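Local structure of ATP-dependent RNA helicase HrpB (Escherichia coli, 6EUD) at residues 433-438 with 488-493; 759-764 with 788-793; 217-222 with 276-281; 81-86 with 99-104; 650-655 with 692-697. The protein hydrolyses ATP as a DExH-box NTPase of the DEAH/RHA helicase group and is classed as an RNA helicase able to bind single-stranded RNA. One frame throughout, in Å; residues are numbered along the deposited sequence.

Contact 1. Residues 433-438 with 488-493; sequences DDEAAT and SSLIAP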
# COMPACT_ATOMS: atom_id res chain seq x y z
N ASP A 433 -0.15 -23.28 -27.91
CA ASP A 433 1.28 -23.07 -27.81
C ASP A 433 1.75 -21.83 -28.58
O ASP A 433 2.78 -21.27 -28.26
CB ASP A 433 2.02 -24.33 -28.26
CG ASP A 433 1.67 -25.54 -27.39
OD1 ASP A 433 1.03 -25.35 -26.32
OD2 ASP A 433 2.04 -26.68 -27.77
N ASP A 434 0.98 -21.39 -29.56
CA ASP A 434 1.32 -20.17 -30.30
C ASP A 434 0.98 -18.94 -29.46
O ASP A 434 1.76 -17.99 -29.38
CB ASP A 434 0.60 -20.14 -31.66
CG ASP A 434 1.20 -21.15 -32.67
OD1 ASP A 434 2.29 -21.72 -32.41
OD2 ASP A 434 0.59 -21.38 -33.73
N GLU A 435 -0.18 -18.97 -28.82
CA GLU A 435 -0.54 -17.94 -27.85
C GLU A 435 0.44 -17.97 -26.69
O GLU A 435 0.81 -16.93 -26.15
CB GLU A 435 -1.97 -18.13 -27.33
CG GLU A 435 -3.04 -17.71 -28.33
CD GLU A 435 -4.46 -17.75 -27.78
OE1 GLU A 435 -4.65 -18.08 -26.58
OE2 GLU A 435 -5.40 -17.46 -28.56
N ALA A 436 0.89 -19.17 -26.32
CA ALA A 436 1.86 -19.28 -25.24
C ALA A 436 3.17 -18.54 -25.59
O ALA A 436 3.62 -17.69 -24.80
CB ALA A 436 2.14 -20.73 -24.92
N ALA A 437 3.76 -18.87 -26.74
CA ALA A 437 5.01 -18.24 -27.17
C ALA A 437 4.85 -16.72 -27.29
O ALA A 437 5.76 -15.95 -26.96
CB ALA A 437 5.48 -18.83 -28.49
N THR A 438 3.68 -16.28 -27.75
CA THR A 438 3.40 -14.85 -27.84
C THR A 438 3.40 -14.22 -26.44
O THR A 438 4.05 -13.19 -26.21
CB THR A 438 2.05 -14.59 -28.54
OG1 THR A 438 2.04 -15.23 -29.83
CG2 THR A 438 1.82 -13.10 -28.70
N SER A 488 2.07 -11.59 -33.59
CA SER A 488 1.64 -10.30 -33.05
C SER A 488 0.12 -10.15 -33.07
O SER A 488 -0.45 -9.43 -32.26
CB SER A 488 2.27 -9.15 -33.82
OG SER A 488 1.86 -9.20 -35.17
N SER A 489 -0.55 -10.85 -33.97
CA SER A 489 -2.00 -10.78 -34.00
C SER A 489 -2.61 -11.47 -32.79
O SER A 489 -3.82 -11.40 -32.60
CB SER A 489 -2.56 -11.42 -35.28
OG SER A 489 -2.49 -12.85 -35.25
N LEU A 490 -1.80 -12.13 -31.97
CA LEU A 490 -2.35 -12.83 -30.81
C LEU A 490 -2.13 -12.05 -29.51
O LEU A 490 -2.52 -12.50 -28.44
CB LEU A 490 -1.74 -14.21 -30.67
CG LEU A 490 -1.98 -15.18 -31.83
CD1 LEU A 490 -1.15 -16.45 -31.62
CD2 LEU A 490 -3.48 -15.50 -31.94
N ILE A 491 -1.50 -10.88 -29.63
CA ILE A 491 -1.08 -10.10 -28.47
C ILE A 491 -2.25 -9.46 -27.75
O ILE A 491 -2.38 -9.60 -26.53
CB ILE A 491 -0.09 -9.00 -28.87
CG1 ILE A 491 1.15 -9.59 -29.55
CG2 ILE A 491 0.29 -8.18 -27.66
CD1 ILE A 491 2.12 -8.55 -30.03
N ALA A 492 -3.09 -8.75 -28.50
CA ALA A 492 -4.17 -7.94 -27.91
C ALA A 492 -5.09 -8.72 -26.96
O ALA A 492 -5.32 -8.26 -25.86
CB ALA A 492 -5.00 -7.25 -29.00
N PRO A 493 -5.62 -9.88 -27.36
CA PRO A 493 -6.47 -10.55 -26.37
C PRO A 493 -5.72 -11.06 -25.12
O PRO A 493 -6.29 -11.03 -24.03
CB PRO A 493 -7.09 -11.70 -27.15
CG PRO A 493 -6.14 -11.93 -28.30
CD PRO A 493 -5.58 -10.61 -28.65
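Leu-490 provides most of the apolar contact through one branch, its CD1 methyl, which lies against the first turn of helix 433-447. That methyl approaches the backbone N of Glu-435 to 3.9 Å. It also rests on the stem of the glutamate, 4.0 Å from CG, the two side chains crossing at about a right angle, while CB of Asp-434 borders it at 4.1 Å. A second apolar touch is made one turn on: CG2 of Thr-438 meets CG1 of Ile-491 at 3.7 Å, again crosswise, and Phe-461 of helix 457-462 packs on both residues.

The polar groups work alongside this packing. With chi1 of Thr-438 at -55°, CG2 is turned to the isoleucine, and OG1 lies beside CB and CD1 of Leu-490 and donates to Asp-434 O at 2.8 Å. This carbonyl oxygen also takes the backbone N of Thr-438, from the other face of its plane. The same hydroxyl pairs with the backbone N of Asp-487, and OD1 of Asp-434 takes that of Glu-485, so the helix holds the chain leading up to Leu-490. OE1 of Glu-435 pairs with the N of Lys-431.

The helices probably belong to the helical region that follows the RecA-like domains in DEAH/RHA helicases. Polar ends thus grip neighbouring backbone, while 433-438 and 488-493 meet by van der Waals contact, mostly of methyls and aliphatic stems, with no hydrogen bond across.

Contact 2. Residues 759-764 with 788-793; sequences SPAQRP and GRYPKH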
# COMPACT_ATOMS: atom_id res chain seq x y z
N SER A 759 -45.28 24.88 29.56
CA SER A 759 -46.46 25.31 30.29
C SER A 759 -47.75 24.71 29.68
O SER A 759 -47.69 24.11 28.61
CB SER A 759 -46.51 26.83 30.27
OG SER A 759 -46.90 27.27 28.98
N PRO A 760 -48.91 24.88 30.35
CA PRO A 760 -50.18 24.46 29.75
C PRO A 760 -50.41 24.95 28.35
O PRO A 760 -51.11 24.30 27.58
CB PRO A 760 -51.22 25.09 30.68
CG PRO A 760 -50.56 25.06 32.00
CD PRO A 760 -49.11 25.36 31.73
N ALA A 761 -49.82 26.10 28.03
CA ALA A 761 -49.95 26.71 26.71
C ALA A 761 -48.78 26.31 25.81
O ALA A 761 -48.58 26.94 24.76
CB ALA A 761 -50.05 28.23 26.81
N GLN A 762 -48.02 25.27 26.20
CA GLN A 762 -47.09 24.59 25.30
C GLN A 762 -45.93 25.51 24.98
O GLN A 762 -45.21 25.33 24.00
CB GLN A 762 -47.88 24.08 24.09
CG GLN A 762 -48.43 22.66 24.31
CD GLN A 762 -47.66 21.61 23.48
OE1 GLN A 762 -47.11 20.59 24.03
NE2 GLN A 762 -47.91 21.69 22.15
N ARG A 763 -45.70 26.39 25.95
CA ARG A 763 -44.63 27.39 26.05
C ARG A 763 -43.49 26.84 26.93
O ARG A 763 -43.73 26.47 28.08
CB ARG A 763 -45.20 28.69 26.65
CG ARG A 763 -44.23 29.85 26.83
CD ARG A 763 -44.93 31.04 27.50
NE ARG A 763 -45.34 30.81 28.90
CZ ARG A 763 -46.59 30.60 29.33
NH1 ARG A 763 -46.83 30.41 30.63
NH2 ARG A 763 -47.62 30.59 28.49
N PRO A 764 -42.25 26.79 26.39
CA PRO A 764 -41.02 26.28 27.02
C PRO A 764 -40.66 26.99 28.33
O PRO A 764 -40.32 28.17 28.34
CB PRO A 764 -39.94 26.54 25.96
CG PRO A 764 -40.54 27.55 25.04
CD PRO A 764 -42.00 27.29 25.03
N GLY A 788 -49.10 32.21 38.97
CA GLY A 788 -49.53 33.53 38.54
C GLY A 788 -50.26 33.59 37.20
O GLY A 788 -51.27 34.29 37.07
N ARG A 789 -49.77 32.86 36.20
CA ARG A 789 -50.39 32.91 34.88
C ARG A 789 -51.44 31.82 34.70
O ARG A 789 -52.29 31.92 33.82
CB ARG A 789 -49.32 32.82 33.79
CG ARG A 789 -49.83 33.20 32.41
CD ARG A 789 -48.66 33.43 31.49
NE ARG A 789 -47.74 34.42 32.04
CZ ARG A 789 -46.56 34.71 31.51
NH1 ARG A 789 -46.15 34.07 30.42
NH2 ARG A 789 -45.79 35.63 32.08
N TYR A 790 -51.38 30.79 35.54
CA TYR A 790 -52.37 29.72 35.49
C TYR A 790 -52.78 29.27 36.89
O TYR A 790 -52.48 28.14 37.30
CB TYR A 790 -51.85 28.51 34.69
CG TYR A 790 -51.42 28.87 33.29
CD1 TYR A 790 -52.36 29.11 32.29
CD2 TYR A 790 -50.07 28.99 32.96
CE1 TYR A 790 -51.98 29.45 31.01
CE2 TYR A 790 -49.67 29.32 31.68
CZ TYR A 790 -50.63 29.55 30.71
OH TYR A 790 -50.25 29.89 29.43
N PRO A 791 -53.49 30.14 37.63
CA PRO A 791 -53.86 29.85 39.02
C PRO A 791 -54.91 28.75 39.12
O PRO A 791 -55.20 28.28 40.22
CB PRO A 791 -54.41 31.19 39.52
CG PRO A 791 -54.97 31.84 38.29
CD PRO A 791 -54.06 31.41 37.15
N LYS A 792 -55.46 28.35 37.98
CA LYS A 792 -56.50 27.33 37.94
C LYS A 792 -55.91 25.92 37.97
O LYS A 792 -56.64 24.94 38.12
CB LYS A 792 -57.37 27.52 36.70
CG LYS A 792 -57.96 28.92 36.59
CD LYS A 792 -59.14 28.98 35.65
CE LYS A 792 -59.80 30.35 35.74
NZ LYS A 792 -61.05 30.41 34.94
N HIS A 793 -54.59 25.82 37.84
CA HIS A 793 -53.90 24.53 37.96
C HIS A 793 -53.27 24.34 39.33
O HIS A 793 -52.90 25.31 39.99
CB HIS A 793 -52.81 24.39 36.89
CG HIS A 793 -53.34 24.16 35.51
ND1 HIS A 793 -53.80 25.18 34.71
CD2 HIS A 793 -53.49 23.02 34.79
CE1 HIS A 793 -54.21 24.69 33.56
NE2 HIS A 793 -54.03 23.38 33.58
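Two arginines come close at an oblique angle, their planes 48° apart, although both should be positively charged: NH1 of Arg-789 lies over one face of the Arg-763 guanidinium, toward its rim, 3.7 Å from NE. OG of Ser-759 lies over the centre of the opposite face, 3.3 Å above the plane. In its own plane the group meets Tyr-790, whose ring is nearly coplanar with it (9° apart), and NH2 donates a straight bond of 2.9 Å to the phenol OH. The bend of Arg-763 at chi3 (67°) turns its head to this edge. CB of Ala-761 also presses on that OH, at 3.1 Å.

Pro-760 sits in the corner formed by two rings. Its CG makes CH-pi contacts over a face of Tyr-790 and a face of His-793, 4.2 Å from each centroid. Met-786 of helix 779-789 touches the same proline.

The turn after strand 751-758, opened by an ST turn at Ser-759, is thereby joined to the chain leaving helix 779-789 within the HrpB C-terminal region. The phenol oxygen, and for Arg-789 a long, weak ion pair with Glu-785, probably offset part of the charge, and solvent at this surface would screen the rest.

Contact 3. Residues 217-222 with 276-281; sequences SLLLFL and NIAETS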
# COMPACT_ATOMS: atom_id res chain seq x y z
N SER A 217 38.22 15.14 1.94
CA SER A 217 37.36 14.70 0.85
C SER A 217 35.94 14.61 1.34
O SER A 217 35.68 14.46 2.54
CB SER A 217 37.82 13.36 0.27
OG SER A 217 39.00 13.53 -0.50
N LEU A 218 35.02 14.69 0.39
CA LEU A 218 33.64 14.97 0.68
C LEU A 218 32.74 13.98 -0.04
O LEU A 218 32.92 13.73 -1.24
CB LEU A 218 33.30 16.41 0.26
CG LEU A 218 31.94 17.03 0.61
CD1 LEU A 218 32.05 18.58 0.67
CD2 LEU A 218 30.92 16.61 -0.43
N LEU A 219 31.75 13.46 0.69
CA LEU A 219 30.75 12.55 0.14
C LEU A 219 29.38 13.24 0.10
O LEU A 219 28.84 13.67 1.12
CB LEU A 219 30.66 11.26 0.97
CG LEU A 219 29.60 10.21 0.56
CD1 LEU A 219 29.77 9.69 -0.90
CD2 LEU A 219 29.63 9.05 1.55
N LEU A 220 28.84 13.34 -1.11
CA LEU A 220 27.59 14.05 -1.34
C LEU A 220 26.48 13.06 -1.71
O LEU A 220 26.58 12.38 -2.73
CB LEU A 220 27.79 15.08 -2.46
CG LEU A 220 26.58 15.78 -3.06
CD1 LEU A 220 25.75 16.50 -1.99
CD2 LEU A 220 27.05 16.76 -4.15
N PHE A 221 25.45 12.97 -0.87
CA PHE A 221 24.32 12.08 -1.14
C PHE A 221 23.25 12.81 -1.94
O PHE A 221 22.83 13.88 -1.54
CB PHE A 221 23.71 11.53 0.16
CG PHE A 221 24.60 10.53 0.89
CD1 PHE A 221 25.35 10.91 2.01
CD2 PHE A 221 24.68 9.20 0.46
CE1 PHE A 221 26.17 9.99 2.68
CE2 PHE A 221 25.50 8.27 1.12
CZ PHE A 221 26.24 8.66 2.24
N LEU A 222 22.83 12.22 -3.06
CA LEU A 222 21.80 12.78 -3.94
C LEU A 222 20.72 11.73 -4.23
O LEU A 222 20.95 10.54 -4.00
CB LEU A 222 22.46 13.29 -5.22
CG LEU A 222 23.35 14.49 -4.91
CD1 LEU A 222 24.19 14.94 -6.10
CD2 LEU A 222 22.45 15.62 -4.38
N ASN A 276 22.06 6.67 -2.24
CA ASN A 276 22.16 6.07 -0.90
C ASN A 276 22.76 4.65 -0.87
O ASN A 276 22.81 4.02 0.19
CB ASN A 276 20.81 6.08 -0.18
CG ASN A 276 19.72 5.38 -0.95
OD1 ASN A 276 19.96 4.76 -2.00
ND2 ASN A 276 18.50 5.47 -0.44
N ILE A 277 23.25 4.17 -2.00
CA ILE A 277 24.03 2.94 -1.97
C ILE A 277 25.33 3.16 -1.17
O ILE A 277 25.95 2.21 -0.71
CB ILE A 277 24.39 2.45 -3.37
CG1 ILE A 277 25.50 3.31 -3.98
CG2 ILE A 277 23.15 2.49 -4.25
CD1 ILE A 277 26.15 2.69 -5.17
N ALA A 278 25.72 4.42 -1.00
CA ALA A 278 26.91 4.73 -0.22
C ALA A 278 26.59 4.83 1.27
O ALA A 278 27.49 4.96 2.11
CB ALA A 278 27.55 6.02 -0.72
N GLU A 279 25.31 4.74 1.60
CA GLU A 279 24.86 4.93 2.97
C GLU A 279 25.26 3.78 3.89
O GLU A 279 25.64 4.01 5.04
CB GLU A 279 23.33 5.12 3.00
CG GLU A 279 22.77 5.57 4.34
CD GLU A 279 21.25 5.66 4.35
OE1 GLU A 279 20.68 6.44 3.55
OE2 GLU A 279 20.63 4.93 5.17
N THR A 280 25.18 2.55 3.39
CA THR A 280 25.47 1.37 4.22
C THR A 280 26.18 0.27 3.43
O THR A 280 27.04 -0.41 3.98
CB THR A 280 24.18 0.74 4.84
OG1 THR A 280 23.33 0.25 3.79
CG2 THR A 280 23.42 1.73 5.70
N SER A 281 25.83 0.11 2.16
CA SER A 281 26.29 -1.02 1.35
C SER A 281 27.68 -0.86 0.76
O SER A 281 28.37 -1.83 0.45
CB SER A 281 25.32 -1.29 0.21
OG SER A 281 25.47 -0.34 -0.83
O HOH W 1 19.84 8.60 -1.99
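This is a buried, mainly apolar contact in the second RecA-like domain, where the inner strand 217-221 meets the loop that follows its neighbour, strand 269-274. Phe-221 carries it. The ring edge meets the peptide between Ala-278 and Glu-279, N of Glu-279 lying 3.6 Å from CE2 near the ring plane; CB of Ala-278, also 3.6 Å from CE2, comes in obliquely. CZ reaches along to the peptide, 3.9 Å from Ala-278 O. With CG anti to the carbonyl carbon (chi1 -70°), the ring stands out from the strand toward the loop. CA of Asn-276 approaches it obliquely, near CD2. Two residues earlier on the same side of the strand, Leu-219 adds a looser touch, CD1 to CB of Ala-278 at 4.3 Å, so the alanine methyl is met by both side chains.

The sequences place the strand in helicase motif IV and the loop in motif V, whose helical-looking turn is closed by the bond from the N of Glu-279 to Asn-276 O. Motif VI lies beside them: Arg-323 touches the phenylalanine and forms a salt bridge with OE1 of Glu-279. The loop also reaches the first RecA-like domain across the cleft, Thr-280 OG1 bonding to His-129 of the DEFH box and Ser-281 O to Thr-32 of the predicted ATP site.

Next to Phe-221, a water bridges the backbones of Leu-222 and Asn-276. It donates to Leu-222 O at 3.0 Å and accepts a weak bond from the N of Asn-276.

Contact 4. Residues 81-86 with 99-104; sequences DTVGYR and LEVVTE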
# COMPACT_ATOMS: atom_id res chain seq x y z
N ASP A 81 31.41 -23.72 -7.94
CA ASP A 81 32.14 -24.82 -7.35
C ASP A 81 32.45 -24.54 -5.87
O ASP A 81 33.22 -23.65 -5.56
CB ASP A 81 33.41 -25.08 -8.23
CG ASP A 81 34.52 -25.87 -7.52
OD1 ASP A 81 34.22 -26.57 -6.53
OD2 ASP A 81 35.68 -25.83 -8.01
N THR A 82 31.84 -25.31 -4.96
CA THR A 82 31.83 -25.16 -3.48
C THR A 82 31.17 -23.87 -3.00
O THR A 82 30.57 -23.86 -1.93
CB THR A 82 33.21 -25.23 -2.84
OG1 THR A 82 34.16 -24.52 -3.64
CG2 THR A 82 33.63 -26.66 -2.69
N VAL A 83 31.35 -22.78 -3.74
CA VAL A 83 30.57 -21.57 -3.51
C VAL A 83 29.86 -21.33 -4.82
O VAL A 83 30.51 -21.22 -5.87
CB VAL A 83 31.42 -20.34 -3.13
CG1 VAL A 83 30.53 -19.09 -3.02
CG2 VAL A 83 32.20 -20.59 -1.85
N GLY A 84 28.54 -21.29 -4.77
CA GLY A 84 27.75 -21.10 -5.97
C GLY A 84 26.80 -19.93 -5.82
O GLY A 84 26.71 -19.31 -4.76
N TYR A 85 26.09 -19.64 -6.91
CA TYR A 85 25.10 -18.57 -6.92
C TYR A 85 23.90 -18.96 -7.80
O TYR A 85 24.04 -19.82 -8.68
CB TYR A 85 25.73 -17.24 -7.39
CG TYR A 85 26.20 -17.23 -8.83
CD1 TYR A 85 25.31 -16.99 -9.88
CD2 TYR A 85 27.53 -17.45 -9.15
CE1 TYR A 85 25.73 -16.98 -11.20
CE2 TYR A 85 27.97 -17.44 -10.47
CZ TYR A 85 27.06 -17.21 -11.49
OH TYR A 85 27.47 -17.20 -12.80
N ARG A 86 22.74 -18.35 -7.54
CA ARG A 86 21.55 -18.52 -8.38
C ARG A 86 20.87 -17.17 -8.62
O ARG A 86 20.77 -16.36 -7.69
CB ARG A 86 20.55 -19.48 -7.74
CG ARG A 86 21.04 -20.89 -7.59
CD ARG A 86 20.01 -21.74 -6.87
NE ARG A 86 20.56 -23.04 -6.52
CZ ARG A 86 20.55 -24.09 -7.33
NH1 ARG A 86 20.00 -23.98 -8.53
NH2 ARG A 86 21.08 -25.24 -6.94
N LEU A 99 27.60 -23.79 -0.34
CA LEU A 99 27.22 -22.41 -0.07
C LEU A 99 26.71 -21.77 -1.35
O LEU A 99 27.47 -21.54 -2.29
CB LEU A 99 28.42 -21.63 0.48
CG LEU A 99 28.29 -20.20 1.02
CD1 LEU A 99 28.37 -19.17 -0.10
CD2 LEU A 99 27.02 -20.03 1.82
N GLU A 100 25.41 -21.50 -1.39
CA GLU A 100 24.80 -20.86 -2.55
C GLU A 100 24.45 -19.41 -2.23
O GLU A 100 23.94 -19.10 -1.15
CB GLU A 100 23.56 -21.65 -2.99
CG GLU A 100 23.89 -23.07 -3.45
CD GLU A 100 22.67 -23.86 -3.91
OE1 GLU A 100 21.53 -23.38 -3.73
OE2 GLU A 100 22.84 -24.98 -4.46
N VAL A 101 24.75 -18.51 -3.17
CA VAL A 101 24.48 -17.09 -3.00
C VAL A 101 23.37 -16.68 -3.96
O VAL A 101 23.62 -16.47 -5.14
CB VAL A 101 25.73 -16.22 -3.25
CG1 VAL A 101 25.44 -14.76 -2.92
CG2 VAL A 101 26.92 -16.73 -2.44
N VAL A 102 22.16 -16.55 -3.44
CA VAL A 102 20.98 -16.36 -4.27
C VAL A 102 20.45 -14.93 -4.23
O VAL A 102 20.79 -14.15 -3.33
CB VAL A 102 19.86 -17.33 -3.85
CG1 VAL A 102 20.37 -18.77 -3.88
CG2 VAL A 102 19.35 -16.99 -2.46
N THR A 103 19.61 -14.59 -5.20
CA THR A 103 18.96 -13.28 -5.29
C THR A 103 17.79 -13.27 -6.27
O THR A 103 17.50 -14.28 -6.89
CB THR A 103 19.92 -12.20 -5.75
OG1 THR A 103 19.23 -10.94 -5.80
CG2 THR A 103 20.42 -12.53 -7.15
N GLU A 104 17.14 -12.12 -6.40
CA GLU A 104 16.03 -11.93 -7.33
C GLU A 104 14.88 -12.93 -7.16
O GLU A 104 14.38 -13.49 -8.15
CB GLU A 104 16.54 -12.00 -8.77
CG GLU A 104 17.44 -10.85 -9.15
CD GLU A 104 17.99 -10.97 -10.55
OE1 GLU A 104 18.07 -9.92 -11.22
OE2 GLU A 104 18.34 -12.09 -10.98
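Val-83 sets its CG1 methyl into the hollow between two side chains of the neighbouring strand: it lies 3.6 Å from CD1 of Leu-99 and, more loosely, 4.4 Å from CG2 of Val-101. Val-83 and Leu-99 run side by side, pointing the same way, and Leu-71 of helix 61-74 covers both. On this face Tyr-85 meets Val-101 through its stem alone, CB to CB at 4.3 Å. Its chi1 of 65° swings the ring away from the partner strand.

The other face has a different relief. Gly-84 presents no side chain beside Glu-100, and the glutamate, extended beyond CG, leans to its partner two residues further along. The guanidinium of Arg-86 grips it side-on: NE donates to OE1 at 3.0 Å and NH2 to OE2 at 3.1 Å. Both oxygens lie near the guanidinium plane, yet are met from above the carboxylate, the planes standing 60° apart. Met-110 of helix 106-113 packs on Glu-100, Val-106 on Arg-86. Beside the pair, CB of Arg-86 rests on CG1 of Val-102 at 3.9 Å.

Between the faces runs a parallel ladder, with Gly-84 N to Leu-99 O at 2.7 Å and Val-101 N to Gly-84 O; the Leu-99 N and Thr-103 N bonds at its ends are weak. Strand 99-102 pairs in turn with 53-57, and Thr-103 and Glu-104 enter helicase motif Ib. A largely parallel sheet between helices, here with these strands near one edge, is typical of a RecA-like domain, in this case the first one of a P-loop helicase.

Contact 5. Residues 650-655 with 692-697; sequences YDWPAV and GLLDWG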
# COMPACT_ATOMS: atom_id res chain seq x y z
N TYR A 650 -24.52 -4.19 19.37
CA TYR A 650 -25.35 -4.88 18.37
C TYR A 650 -24.96 -4.48 16.96
O TYR A 650 -24.30 -3.46 16.75
CB TYR A 650 -26.83 -4.60 18.61
CG TYR A 650 -27.25 -4.89 20.01
CD1 TYR A 650 -27.38 -6.19 20.46
CD2 TYR A 650 -27.50 -3.86 20.91
CE1 TYR A 650 -27.76 -6.46 21.74
CE2 TYR A 650 -27.88 -4.12 22.18
CZ TYR A 650 -28.02 -5.41 22.60
OH TYR A 650 -28.39 -5.68 23.91
N ASP A 651 -25.37 -5.28 15.98
CA ASP A 651 -24.99 -5.02 14.60
C ASP A 651 -26.03 -4.19 13.87
O ASP A 651 -26.82 -4.71 13.09
CB ASP A 651 -24.75 -6.34 13.86
CG ASP A 651 -23.52 -7.06 14.35
OD1 ASP A 651 -22.47 -6.39 14.53
OD2 ASP A 651 -23.59 -8.29 14.56
N TRP A 652 -26.00 -2.88 14.10
CA TRP A 652 -26.93 -1.99 13.43
C TRP A 652 -26.42 -1.71 12.02
O TRP A 652 -25.21 -1.58 11.81
CB TRP A 652 -27.12 -0.68 14.23
CG TRP A 652 -27.44 -0.92 15.67
CD1 TRP A 652 -26.56 -0.93 16.71
CD2 TRP A 652 -28.73 -1.23 16.24
NE1 TRP A 652 -27.21 -1.23 17.88
CE2 TRP A 652 -28.54 -1.41 17.62
CE3 TRP A 652 -30.01 -1.38 15.70
CZ2 TRP A 652 -29.59 -1.72 18.48
CZ3 TRP A 652 -31.05 -1.69 16.56
CH2 TRP A 652 -30.83 -1.86 17.93
N PRO A 653 -27.33 -1.65 11.05
CA PRO A 653 -26.98 -1.31 9.66
C PRO A 653 -26.51 0.13 9.50
O PRO A 653 -27.04 1.04 10.12
CB PRO A 653 -28.28 -1.55 8.90
CG PRO A 653 -29.33 -1.39 9.90
CD PRO A 653 -28.75 -1.98 11.17
N ALA A 654 -25.51 0.31 8.65
CA ALA A 654 -25.12 1.64 8.25
C ALA A 654 -26.26 2.25 7.43
O ALA A 654 -26.85 1.58 6.59
CB ALA A 654 -23.83 1.60 7.45
N VAL A 655 -26.57 3.51 7.71
CA VAL A 655 -27.66 4.19 7.03
C VAL A 655 -27.25 5.60 6.66
O VAL A 655 -28.09 6.49 6.57
CB VAL A 655 -28.93 4.23 7.91
CG1 VAL A 655 -29.50 2.83 8.05
CG2 VAL A 655 -28.61 4.84 9.27
N GLY A 692 -36.79 -3.06 7.21
CA GLY A 692 -36.53 -4.37 6.64
C GLY A 692 -35.09 -4.79 6.83
O GLY A 692 -34.79 -5.99 6.85
N LEU A 693 -34.18 -3.82 6.99
CA LEU A 693 -32.76 -4.10 7.27
C LEU A 693 -32.52 -4.85 8.61
O LEU A 693 -31.44 -5.39 8.83
CB LEU A 693 -31.95 -2.80 7.28
CG LEU A 693 -31.86 -2.11 5.90
CD1 LEU A 693 -31.30 -0.69 5.97
CD2 LEU A 693 -31.03 -2.94 4.97
N LEU A 694 -33.53 -4.89 9.49
CA LEU A 694 -33.38 -5.50 10.80
C LEU A 694 -34.16 -6.78 10.88
O LEU A 694 -35.27 -6.86 10.35
CB LEU A 694 -33.87 -4.56 11.90
CG LEU A 694 -33.24 -3.18 11.98
CD1 LEU A 694 -33.96 -2.38 13.04
CD2 LEU A 694 -31.77 -3.29 12.31
N ASP A 695 -33.61 -7.79 11.54
CA ASP A 695 -34.40 -8.99 11.82
C ASP A 695 -35.45 -8.64 12.88
O ASP A 695 -35.48 -7.53 13.42
CB ASP A 695 -33.51 -10.18 12.26
CG ASP A 695 -32.69 -9.91 13.52
OD1 ASP A 695 -33.19 -9.31 14.49
OD2 ASP A 695 -31.51 -10.35 13.55
N TRP A 696 -36.33 -9.60 13.15
CA TRP A 696 -37.41 -9.39 14.08
C TRP A 696 -36.90 -8.95 15.45
O TRP A 696 -37.44 -8.01 16.05
CB TRP A 696 -38.24 -10.67 14.21
CG TRP A 696 -39.41 -10.48 15.09
CD1 TRP A 696 -40.62 -9.95 14.75
CD2 TRP A 696 -39.50 -10.83 16.48
NE1 TRP A 696 -41.46 -9.95 15.84
CE2 TRP A 696 -40.80 -10.49 16.91
CE3 TRP A 696 -38.62 -11.41 17.40
CZ2 TRP A 696 -41.23 -10.69 18.23
CZ3 TRP A 696 -39.05 -11.61 18.71
CH2 TRP A 696 -40.34 -11.26 19.10
N GLY A 697 -35.84 -9.61 15.92
CA GLY A 697 -35.26 -9.31 17.21
C GLY A 697 -34.79 -7.88 17.35
O GLY A 697 -35.08 -7.20 18.34
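Pro-653 packs its ring against Leu-693 and Leu-694, joining two loops of a helical part of the C-terminal region: one leads from helix 631-646 to helix 657-662, the other links helix 686-692 to helix 696-705, whose N-cap is Asp-695. The tightest touch is CD of Pro-653 to CD2 of Leu-694, at 3.5 Å. The same methyl spans the ring edge to CG at 3.9 Å, the two side chains crossing at about a right angle. CG of the proline meets CB of Leu-693 at 4.0 Å.

Flanking residues extend this patch along the chain. CE3 of Trp-652 approaches CD2 of Leu-694 to 4.3 Å, obliquely to the indole. At the far end CG1 of Val-655 just reaches CD1 of Leu-693. Leu-694, with CG anti to its carbonyl carbon (chi1 -56°), thus turns one branch, CD2, to both the proline ring and the indole.

The next shell fixes these groups. Helix 631-646 backs them, Leu-640 touching both Val-655 and Leu-694, and Ala-643 the indole. NE1 of Trp-652 is bonded to Leu-647 O, and CB of Tyr-650 lies 3.2 Å above the indole plane, offset toward the rim. From helix 696-705, Met-698 reaches Trp-652 and Gln-699 reaches Leu-694. That helix begins after Asp-695, whose chi1 of 59° brings OD1 to the backbone N of Met-698.

In the fold
The five contacts follow one another along the chain; none nests within or crosses another. Contact 4 comes first, closing the short excursion through strand 90-92 in the first RecA-like domain. Contact 3 closes a loop of 53 residues in the second, holding the loop after strand 269-274 to strand 217-221; its centre is about 28 Å from that of contact 4, across the cleft between the two domains. Contact 1 closes a mainly helical stretch beyond them. Contacts 5 and 2 follow in the distant C-terminal part, joining interhelical loops and then a hairpin turn to the end of helix 779-789 and the chain that leaves it. Contact 2 lies about 96 Å from contact 4, centre to centre.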